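Local coordinates for enolase from the environmental genome shotgun sequencing of the Sargasso Sea (PDB 2QGY), which is of unknown function but belongs to the enolase superfamily, and so probably uses its bound magnesium ion to stabilise an enolate intermediate formed from a carboxylate substrate, at residues A[168-173]-A[197-202]; A[179-184]-A[211-216]; A[11-16]-A[69-74]. One frame throughout, in Å; residues are numbered along the deposited sequence. Where two conformers were deposited one is given.

Contact 1. Residues A[168-173]-A[197-202]; sequences IKIYPM and LMLDLA. With MG (magnesium ion), chain C.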
loop_
_atom_site.group_PDB
_atom_site.type_symbol
_atom_site.label_atom_id
_atom_site.label_comp_id
_atom_site.label_asym_id
_atom_site.label_seq_id
_atom_site.Cartn_x
_atom_site.Cartn_y
_atom_site.Cartn_z
ATOM N N ILE A 168 18.745 1.326 -23.619
ATOM C CA ILE A 168 17.433 0.744 -23.932
ATOM C C ILE A 168 17.135 -0.335 -22.898
ATOM O O ILE A 168 18.004 -1.181 -22.599
ATOM C CB ILE A 168 17.383 0.144 -25.374
ATOM C CG1 ILE A 168 17.446 1.271 -26.413
ATOM C CG2 ILE A 168 16.096 -0.682 -25.599
ATOM C CD1 ILE A 168 17.666 0.796 -27.859
ATOM N N LYS A 169 15.933 -0.286 -22.319
ATOM C CA LYS A 169 15.493 -1.343 -21.407
ATOM C C LYS A 169 14.493 -2.284 -22.078
ATOM O O LYS A 169 13.510 -1.841 -22.646
ATOM C CB LYS A 169 14.946 -0.761 -20.087
ATOM C CG LYS A 169 14.667 -1.845 -19.070
ATOM C CD LYS A 169 14.339 -1.322 -17.673
ATOM C CE LYS A 169 12.979 -0.582 -17.620
ATOM N NZ LYS A 169 12.771 0.125 -16.293
ATOM N N ILE A 170 14.778 -3.589 -22.058
ATOM C CA ILE A 170 13.871 -4.593 -22.606
ATOM C C ILE A 170 13.354 -5.569 -21.548
ATOM O O ILE A 170 13.867 -5.608 -20.409
ATOM C CB ILE A 170 14.564 -5.396 -23.740
ATOM C CG1 ILE A 170 15.824 -6.070 -23.187
ATOM C CG2 ILE A 170 14.923 -4.456 -24.929
ATOM C CD1 ILE A 170 16.413 -7.134 -24.082
ATOM N N TYR A 171 12.335 -6.339 -21.914
ATOM C CA TYR A 171 11.724 -7.318 -21.034
ATOM C C TYR A 171 11.923 -8.700 -21.660
ATOM O O TYR A 171 11.093 -9.151 -22.455
ATOM C CB TYR A 171 10.229 -7.016 -20.841
ATOM C CG TYR A 171 9.944 -5.765 -20.020
ATOM C CD1 TYR A 171 9.390 -5.857 -18.740
ATOM C CD2 TYR A 171 10.209 -4.510 -20.536
ATOM C CE1 TYR A 171 9.122 -4.681 -17.978
ATOM C CE2 TYR A 171 9.956 -3.350 -19.786
ATOM C CZ TYR A 171 9.430 -3.463 -18.513
ATOM O OH TYR A 171 9.159 -2.304 -17.789
ATOM N N PRO A 172 13.047 -9.363 -21.322
ATOM C CA PRO A 172 13.528 -10.535 -22.062
ATOM C C PRO A 172 12.979 -11.874 -21.572
ATOM O O PRO A 172 13.300 -12.902 -22.168
ATOM C CB PRO A 172 15.039 -10.457 -21.841
ATOM C CG PRO A 172 15.146 -9.958 -20.415
ATOM C CD PRO A 172 13.982 -8.990 -20.240
ATOM N N MET A 173 12.151 -11.901 -20.526
ATOM C CA MET A 173 11.639 -13.212 -20.067
ATOM C C MET A 173 10.477 -13.671 -20.937
ATOM O O MET A 173 9.329 -13.252 -20.745
ATOM C CB MET A 173 11.247 -13.211 -18.583
ATOM C CG MET A 173 12.417 -12.886 -17.644
ATOM S SD MET A 173 13.916 -13.953 -17.701
ATOM C CE MET A 173 13.546 -15.173 -16.467
ATOM N N LEU A 197 22.362 -1.740 -22.137
ATOM C CA LEU A 197 21.188 -2.550 -22.362
ATOM C C LEU A 197 20.696 -3.013 -20.993
ATOM O O LEU A 197 21.320 -3.850 -20.339
ATOM C CB LEU A 197 21.484 -3.749 -23.273
ATOM C CG LEU A 197 20.362 -4.752 -23.521
ATOM C CD1 LEU A 197 19.160 -4.097 -24.246
ATOM C CD2 LEU A 197 20.906 -5.945 -24.332
ATOM N N MET A 198 19.576 -2.458 -20.554
ATOM C CA MET A 198 18.985 -2.926 -19.292
ATOM C C MET A 198 17.891 -3.967 -19.460
ATOM O O MET A 198 17.164 -3.982 -20.459
ATOM C CB MET A 198 18.577 -1.782 -18.351
ATOM C CG MET A 198 18.614 -0.344 -18.788
ATOM S SD MET A 198 19.898 0.470 -19.770
ATOM C CE MET A 198 20.131 2.016 -18.966
ATOM N N LEU A 199 17.790 -4.866 -18.481
ATOM C CA LEU A 199 16.903 -5.998 -18.583
ATOM C C LEU A 199 15.936 -5.942 -17.416
ATOM O O LEU A 199 16.345 -5.968 -16.260
ATOM C CB LEU A 199 17.691 -7.336 -18.566
ATOM C CG LEU A 199 18.810 -7.576 -19.618
ATOM C CD1 LEU A 199 19.427 -8.986 -19.470
ATOM C CD2 LEU A 199 18.313 -7.361 -21.047
ATOM N N ASP A 200 14.655 -5.858 -17.735
ATOM C CA ASP A 200 13.637 -5.864 -16.718
ATOM C C ASP A 200 13.017 -7.234 -16.679
ATOM O O ASP A 200 12.289 -7.626 -17.576
ATOM C CB ASP A 200 12.584 -4.765 -16.981
ATOM C CG ASP A 200 11.668 -4.546 -15.784
ATOM O OD1 ASP A 200 11.442 -5.500 -15.022
ATOM O OD2 ASP A 200 11.175 -3.400 -15.614
ATOM N N LEU A 201 13.348 -7.998 -15.639
ATOM C CA LEU A 201 12.787 -9.351 -15.488
ATOM C C LEU A 201 11.350 -9.402 -14.974
ATOM O O LEU A 201 10.696 -10.439 -15.095
ATOM C CB LEU A 201 13.667 -10.227 -14.597
ATOM C CG LEU A 201 15.147 -10.304 -14.988
ATOM C CD1 LEU A 201 15.844 -11.503 -14.282
ATOM C CD2 LEU A 201 15.337 -10.332 -16.488
ATOM N N ALA A 202 10.867 -8.302 -14.402
ATOM C CA ALA A 202 9.447 -8.165 -14.064
ATOM C C ALA A 202 8.945 -9.244 -13.068
ATOM O O ALA A 202 7.823 -9.735 -13.179
ATOM C CB ALA A 202 8.594 -8.159 -15.354
HETATM MG MG MG C . 10.456 -2.386 -14.044
HETATM O O HOH W 1 10.143 -0.884 -15.529
HETATM O O HOH W 2 11.042 -9.802 -18.824
HETATM O O HOH W 3 10.316 -4.189 -13.051
HETATM O O HOH W 4 8.539 -2.791 -14.499
#
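Ile-170 and Asp-200 are joined where two neighbouring parallel strands of the enolase-superfamily barrel, 168-170 and 197-200, reach their C-terminal ends; helix 177-191 links the strands in a beta-alpha-beta crossover. The tight part is the strand pair and its outer side. Asp-200 N donates to Ile-170 O at 2.8 Å in a nearly straight bond (178° at the hydrogen), and two further backbone bonds, Met-198 N to Ile-168 O and Ile-170 N to Met-198 O, complete the ladder. On the helix-facing side of the strands, Ile-170 and Leu-199 lie side by side, with Ile-170 CG1 3.5 Å from Leu-199 CD2, while Pro-172 CG rests against Leu-201 CD2.

At the C-terminal mouth the contact becomes polar and water-bearing, though Tyr-171 and Asp-200 stay close-packed. The Asp-200 side chain stacks on one face of the Tyr-171 ring, CB 3.7 Å from the centroid. Asp-200 OD2 binds the magnesium ion, whose protein ligands are completed by Glu-226 and Glu-252. Lys-169 NZ, in salt bridges with Glu-226 and Glu-328 and hydrogen-bonded to Tyr-139 OH, also donates to a metal-bound water that hydrogen-bonds Tyr-171 OH. The loose side lies beyond the strands: exposed Ala-202 sets CB 4.2 Å from Tyr-171 CD1 at the ring edge, and a water accepts from Met-173 N and donates to Asp-200 O.

Contact 2. Residues A[179-184]-A[211-216]; sequences ISIQFV and KSFLKE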
loop_
_atom_site.group_PDB
_atom_site.type_symbol
_atom_site.label_atom_id
_atom_site.label_comp_id
_atom_site.label_asym_id
_atom_site.label_seq_id
_atom_site.Cartn_x
_atom_site.Cartn_y
_atom_site.Cartn_z
ATOM N N ILE A 179 14.624 -19.002 -25.961
ATOM C CA ILE A 179 13.927 -17.946 -26.694
ATOM C C ILE A 179 14.274 -16.566 -26.057
ATOM O O ILE A 179 14.546 -15.591 -26.764
ATOM C CB ILE A 179 12.390 -18.228 -26.744
ATOM C CG1 ILE A 179 12.102 -19.419 -27.698
ATOM C CG2 ILE A 179 11.632 -16.992 -27.181
ATOM C CD1 ILE A 179 10.670 -19.983 -27.617
ATOM N N SER A 180 14.319 -16.523 -24.731
ATOM C CA SER A 180 14.713 -15.319 -23.967
ATOM C C SER A 180 16.125 -14.858 -24.317
ATOM O O SER A 180 16.366 -13.677 -24.579
ATOM C CB SER A 180 14.617 -15.603 -22.465
ATOM O OG SER A 180 13.298 -15.978 -22.091
ATOM N N ILE A 181 17.062 -15.806 -24.350
ATOM C CA ILE A 181 18.460 -15.511 -24.674
ATOM C C ILE A 181 18.646 -15.063 -26.134
ATOM O O ILE A 181 19.359 -14.082 -26.396
ATOM C CB ILE A 181 19.397 -16.713 -24.293
ATOM C CG1 ILE A 181 19.397 -16.939 -22.781
ATOM C CG2 ILE A 181 20.819 -16.497 -24.805
ATOM C CD1 ILE A 181 20.066 -15.798 -21.947
ATOM N N GLN A 182 18.001 -15.775 -27.069
ATOM C CA GLN A 182 17.969 -15.391 -28.484
ATOM C C GLN A 182 17.546 -13.950 -28.662
ATOM O O GLN A 182 18.143 -13.197 -29.439
ATOM C CB GLN A 182 17.016 -16.287 -29.289
ATOM C CG GLN A 182 17.721 -17.392 -30.048
ATOM C CD GLN A 182 19.055 -16.941 -30.630
ATOM O OE1 GLN A 182 19.103 -16.094 -31.534
ATOM N NE2 GLN A 182 20.151 -17.492 -30.096
ATOM N N PHE A 183 16.509 -13.576 -27.923
ATOM C CA PHE A 183 16.032 -12.211 -27.914
ATOM C C PHE A 183 17.113 -11.229 -27.458
ATOM O O PHE A 183 17.336 -10.223 -28.126
ATOM C CB PHE A 183 14.768 -12.097 -27.063
ATOM C CG PHE A 183 14.186 -10.719 -27.037
ATOM C CD1 PHE A 183 14.033 -9.986 -28.217
ATOM C CD2 PHE A 183 13.814 -10.132 -25.831
ATOM C CE1 PHE A 183 13.504 -8.696 -28.201
ATOM C CE2 PHE A 183 13.282 -8.849 -25.802
ATOM C CZ PHE A 183 13.132 -8.119 -26.982
ATOM N N VAL A 184 17.799 -11.525 -26.352
ATOM C CA VAL A 184 18.864 -10.628 -25.871
ATOM C C VAL A 184 19.993 -10.544 -26.902
ATOM O O VAL A 184 20.530 -9.464 -27.163
ATOM C CB VAL A 184 19.413 -11.027 -24.461
ATOM C CG1 VAL A 184 20.468 -10.059 -24.009
ATOM C CG2 VAL A 184 18.291 -11.074 -23.416
ATOM N N LYS A 211 17.491 -17.708 -12.240
ATOM C CA LYS A 211 18.889 -18.063 -12.068
ATOM C C LYS A 211 19.514 -18.599 -13.356
ATOM O O LYS A 211 20.608 -18.172 -13.716
ATOM C CB LYS A 211 19.047 -19.041 -10.908
ATOM C CG LYS A 211 18.928 -18.394 -9.541
ATOM C CD LYS A 211 18.806 -19.486 -8.492
ATOM C CE LYS A 211 18.940 -18.935 -7.093
ATOM N NZ LYS A 211 18.581 -19.999 -6.107
ATOM N N SER A 212 18.808 -19.493 -14.061
ATOM C CA SER A 212 19.322 -20.041 -15.310
ATOM C C SER A 212 19.492 -18.936 -16.357
ATOM O O SER A 212 20.522 -18.870 -17.035
ATOM C CB SER A 212 18.426 -21.175 -15.813
ATOM O OG SER A 212 18.115 -22.079 -14.758
ATOM N N PHE A 213 18.501 -18.044 -16.453
ATOM C CA PHE A 213 18.593 -16.907 -17.370
ATOM C C PHE A 213 19.811 -16.039 -17.056
ATOM O O PHE A 213 20.615 -15.731 -17.933
ATOM C CB PHE A 213 17.306 -16.051 -17.353
ATOM C CG PHE A 213 17.370 -14.850 -18.251
ATOM C CD1 PHE A 213 17.164 -14.978 -19.625
ATOM C CD2 PHE A 213 17.645 -13.585 -17.731
ATOM C CE1 PHE A 213 17.226 -13.880 -20.470
ATOM C CE2 PHE A 213 17.722 -12.463 -18.562
ATOM C CZ PHE A 213 17.492 -12.601 -19.946
ATOM N N LEU A 214 19.948 -15.647 -15.793
ATOM C CA LEU A 214 21.035 -14.756 -15.399
ATOM C C LEU A 214 22.419 -15.378 -15.638
ATOM O O LEU A 214 23.382 -14.669 -15.931
ATOM C CB LEU A 214 20.880 -14.343 -13.937
ATOM C CG LEU A 214 19.692 -13.396 -13.690
ATOM C CD1 LEU A 214 19.577 -13.103 -12.204
ATOM C CD2 LEU A 214 19.841 -12.110 -14.515
ATOM N N LYS A 215 22.491 -16.702 -15.533
ATOM C CA LYS A 215 23.740 -17.422 -15.798
ATOM C C LYS A 215 24.099 -17.357 -17.292
ATOM O O LYS A 215 25.266 -17.192 -17.662
ATOM C CB LYS A 215 23.602 -18.865 -15.324
ATOM C CG LYS A 215 24.919 -19.606 -15.174
ATOM C CD LYS A 215 24.711 -20.889 -14.353
ATOM C CE LYS A 215 26.027 -21.365 -13.722
ATOM N NZ LYS A 215 25.824 -22.445 -12.692
ATOM N N GLU A 216 23.093 -17.439 -18.151
ATOM C CA GLU A 216 23.324 -17.412 -19.596
ATOM C C GLU A 216 23.417 -15.998 -20.176
ATOM O O GLU A 216 23.971 -15.801 -21.262
ATOM C CB GLU A 216 22.240 -18.215 -20.321
ATOM C CG GLU A 216 22.108 -19.659 -19.834
ATOM C CD GLU A 216 23.348 -20.497 -20.117
ATOM O OE1 GLU A 216 23.993 -20.252 -21.166
ATOM O OE2 GLU A 216 23.676 -21.392 -19.290
#
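Phe-213 reaches from helix 207-217 to three residues of helix 177-191, and the contact between 179-184 and 211-216 centres on its ring, with a second patch between Ile-181 and Glu-216. The aromatic contacts come first. Val-184 meets the ring at its edge, near the ring plane, with CG2 3.9 Å from Phe-213 CZ. Ser-180 and Ile-181 approach it obliquely, Ser-180 CB standing 3.7 Å from Phe-213 CE1 and Ile-181 CD1 touching the same ring carbon. With CG anti to the backbone N (chi1 178°), the phenyl group extends toward helix 177-191.

Aliphatic contact makes up the rest. The side chains of Ile-181 and Glu-216 cross at about a right angle, and Ile-181 CD1 lies 3.6 Å from Glu-216 CB. Glu-216 takes part through this methylene, while its bent chain carries the carboxylate away from the other helix. Ile-181 and Val-184 also touch Val-217, one residue further along helix 207-217.

These are successive helices of the outer layer of the barrel domain, and they run roughly parallel, as the repeating beta-alpha units of a TIM-type barrel require: the segment axes are 10.4 Å apart and inclined at 33°. Met-173, from the loop after strand 168-170, also packs on Phe-213.

Polar groups contribute no bond between the two segments. Ser-180, which turns its CB toward Phe-213, has its hydroxyl OG hydrogen-bonded to Ser-176 O and Leu-174 N. Backbone bonds from each residue to the fourth before it, such as Val-184 N to Ser-180 O and Glu-216 N to Ser-212 O, continue each helix through the contact.

Contact 3. Residues A[11-16]-A[69-74]; sequences GKLSRL and ELFREI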
loop_
_atom_site.group_PDB
_atom_site.type_symbol
_atom_site.label_atom_id
_atom_site.label_comp_id
_atom_site.label_asym_id
_atom_site.label_seq_id
_atom_site.Cartn_x
_atom_site.Cartn_y
_atom_site.Cartn_z
ATOM N N GLY A 11 -0.017 29.146 1.639
ATOM C CA GLY A 11 -1.315 29.677 2.050
ATOM C C GLY A 11 -2.436 28.675 1.891
ATOM O O GLY A 11 -2.175 27.477 1.773
ATOM N N LYS A 12 -3.684 29.153 1.901
ATOM C CA LYS A 12 -4.852 28.292 1.728
ATOM C C LYS A 12 -5.003 27.869 0.261
ATOM O O LYS A 12 -4.604 28.589 -0.639
ATOM C CB LYS A 12 -6.131 28.996 2.192
ATOM C CG LYS A 12 -6.268 29.189 3.704
ATOM C CD LYS A 12 -7.743 29.318 4.103
ATOM C CE LYS A 12 -7.980 30.431 5.128
ATOM N NZ LYS A 12 -8.108 29.956 6.532
ATOM N N LEU A 13 -5.572 26.687 0.034
ATOM C CA LEU A 13 -5.825 26.212 -1.318
ATOM C C LEU A 13 -7.251 26.499 -1.659
ATOM O O LEU A 13 -8.124 26.394 -0.798
ATOM C CB LEU A 13 -5.560 24.701 -1.438
ATOM C CG LEU A 13 -4.197 24.186 -0.983
ATOM C CD1 LEU A 13 -4.095 22.687 -1.218
ATOM C CD2 LEU A 13 -3.032 24.908 -1.723
ATOM N N SER A 14 -7.514 26.867 -2.905
ATOM C CA SER A 14 -8.888 27.183 -3.281
ATOM C C SER A 14 -9.548 26.181 -4.219
ATOM O O SER A 14 -10.766 25.960 -4.131
ATOM C CB SER A 14 -9.046 28.625 -3.789
ATOM O OG SER A 14 -8.274 28.860 -4.949
ATOM N N ARG A 15 -8.757 25.550 -5.093
ATOM C CA ARG A 15 -9.357 24.737 -6.129
ATOM C C ARG A 15 -8.539 23.494 -6.442
ATOM O O ARG A 15 -7.323 23.531 -6.368
ATOM C CB ARG A 15 -9.547 25.573 -7.391
ATOM C CG ARG A 15 -10.630 25.071 -8.312
ATOM C CD ARG A 15 -10.961 26.135 -9.388
ATOM N NE ARG A 15 -11.609 27.317 -8.812
ATOM C CZ ARG A 15 -12.892 27.642 -8.980
ATOM N NH1 ARG A 15 -13.685 26.878 -9.726
ATOM N NH2 ARG A 15 -13.383 28.740 -8.402
ATOM N N LEU A 16 -9.252 22.408 -6.752
ATOM C CA LEU A 16 -8.636 21.175 -7.254
ATOM C C LEU A 16 -9.310 20.770 -8.544
ATOM O O LEU A 16 -10.534 20.738 -8.624
ATOM C CB LEU A 16 -8.740 20.042 -6.220
ATOM C CG LEU A 16 -8.263 18.614 -6.616
ATOM C CD1 LEU A 16 -6.767 18.546 -6.821
ATOM C CD2 LEU A 16 -8.700 17.601 -5.544
ATOM N N GLU A 69 -10.051 13.887 -1.088
ATOM C CA GLU A 69 -10.283 13.962 0.362
ATOM C C GLU A 69 -9.146 14.615 1.123
ATOM O O GLU A 69 -9.362 15.381 2.104
ATOM C CB GLU A 69 -10.590 12.591 0.956
ATOM C CG GLU A 69 -11.959 12.018 0.575
ATOM C CD GLU A 69 -13.139 12.932 0.934
ATOM O OE1 GLU A 69 -13.134 13.522 2.036
ATOM O OE2 GLU A 69 -14.080 13.050 0.117
ATOM N N LEU A 70 -7.926 14.328 0.676
ATOM C CA LEU A 70 -6.750 14.962 1.252
ATOM C C LEU A 70 -6.784 16.462 0.976
ATOM O O LEU A 70 -6.500 17.273 1.850
ATOM C CB LEU A 70 -5.476 14.325 0.724
ATOM C CG LEU A 70 -5.253 12.889 1.216
ATOM C CD1 LEU A 70 -4.021 12.262 0.546
ATOM C CD2 LEU A 70 -5.125 12.792 2.722
ATOM N N PHE A 71 -7.178 16.826 -0.236
ATOM C CA PHE A 71 -7.241 18.213 -0.597
ATOM C C PHE A 71 -8.183 18.979 0.326
ATOM O O PHE A 71 -7.821 20.043 0.816
ATOM C CB PHE A 71 -7.668 18.368 -2.049
ATOM C CG PHE A 71 -8.013 19.773 -2.427
ATOM C CD1 PHE A 71 -7.006 20.675 -2.756
ATOM C CD2 PHE A 71 -9.336 20.190 -2.464
ATOM C CE1 PHE A 71 -7.309 21.964 -3.108
ATOM C CE2 PHE A 71 -9.640 21.496 -2.814
ATOM C CZ PHE A 71 -8.628 22.370 -3.129
ATOM N N ARG A 72 -9.371 18.435 0.554
ATOM C CA ARG A 72 -10.375 19.071 1.410
ATOM C C ARG A 72 -9.805 19.288 2.802
ATOM O O ARG A 72 -9.969 20.367 3.398
ATOM C CB ARG A 72 -11.634 18.220 1.496
ATOM C CG ARG A 72 -12.512 18.253 0.259
ATOM C CD ARG A 72 -13.824 17.511 0.528
ATOM N NE ARG A 72 -14.599 17.324 -0.697
ATOM C CZ ARG A 72 -15.512 16.368 -0.883
ATOM N NH1 ARG A 72 -15.765 15.474 0.067
ATOM N NH2 ARG A 72 -16.168 16.296 -2.037
ATOM N N GLU A 73 -9.119 18.277 3.317
ATOM C CA GLU A 73 -8.547 18.366 4.656
ATOM C C GLU A 73 -7.464 19.437 4.764
ATOM O O GLU A 73 -7.379 20.150 5.753
ATOM C CB GLU A 73 -8.024 16.991 5.097
ATOM C CG GLU A 73 -7.420 16.960 6.498
ATOM C CD GLU A 73 -8.434 17.228 7.627
ATOM O OE1 GLU A 73 -9.667 17.217 7.388
ATOM O OE2 GLU A 73 -7.980 17.432 8.773
ATOM N N ILE A 74 -6.641 19.566 3.739
ATOM C CA ILE A 74 -5.531 20.505 3.802
ATOM C C ILE A 74 -5.847 21.914 3.290
ATOM O O ILE A 74 -5.049 22.823 3.506
ATOM C CB ILE A 74 -4.300 19.962 3.057
ATOM C CG1 ILE A 74 -4.585 19.921 1.550
ATOM C CG2 ILE A 74 -3.922 18.583 3.624
ATOM C CD1 ILE A 74 -3.356 19.936 0.668
#
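Leu-16 lays its CB over the centre of the Phe-71 ring, a CH-pi contact 3.6 Å from the centroid and 3° off the ring normal, where helix 60-74 packs on the antiparallel sheet of the N-terminal capping domain. The two side chains slide past each other in opposite directions, bringing Leu-16 CD2 to 3.7 Å from Phe-71 CB. Leu-13 CB approaches the ring obliquely, 3.7 Å from Phe-71 CE1. Beside it, Leu-13 CD1 and Ile-74 CD1 meet methyl to methyl at 3.4 Å, a tight pair.

Phe-71 CG stands anti to the backbone N (chi1 169°), which sends the ring out to the strand, its CZ 3.5 Å from Arg-15 C. The segments run nearly antiparallel, at 164°.

Further out, Leu-70 and Ile-74 pack on helix 99-120, and Phe-58 of the second subunit touches Glu-69, Leu-70 and Glu-73. Leu-13 and Leu-16 pack on Ile-41 of strand 37-43. Ser-14 and Arg-15 both face Thr-42 of that strand in a classic beta bulge; both of their CB atoms point away from the helix, and Ser-14 OG is hydrogen-bonded to Thr-42 O.

Contacts 1 and 2 are adjoining layers of one barrel: strand 168-170, helix 177-191, strand 197-200 and helix 207-217 follow in that order, and the two contacts interlock. Their centres lie 11 Å apart, and Pro-172 CB packs 3.7 Å from Val-184 CG2. Contact 3 stands apart in the N-terminal domain, its centre about 40 Å from that of contact 1 and about 50 Å from that of contact 2. Backbone bonds and a metal site distinguish the inner strand pair; the two helix-bearing contacts rely on a phenylalanine among aliphatic groups. Each is largely buried, with one exposed residue at its margin (Ala-202, Glu-216 and Arg-15), and the helix of contact 3 also meets the second subunit.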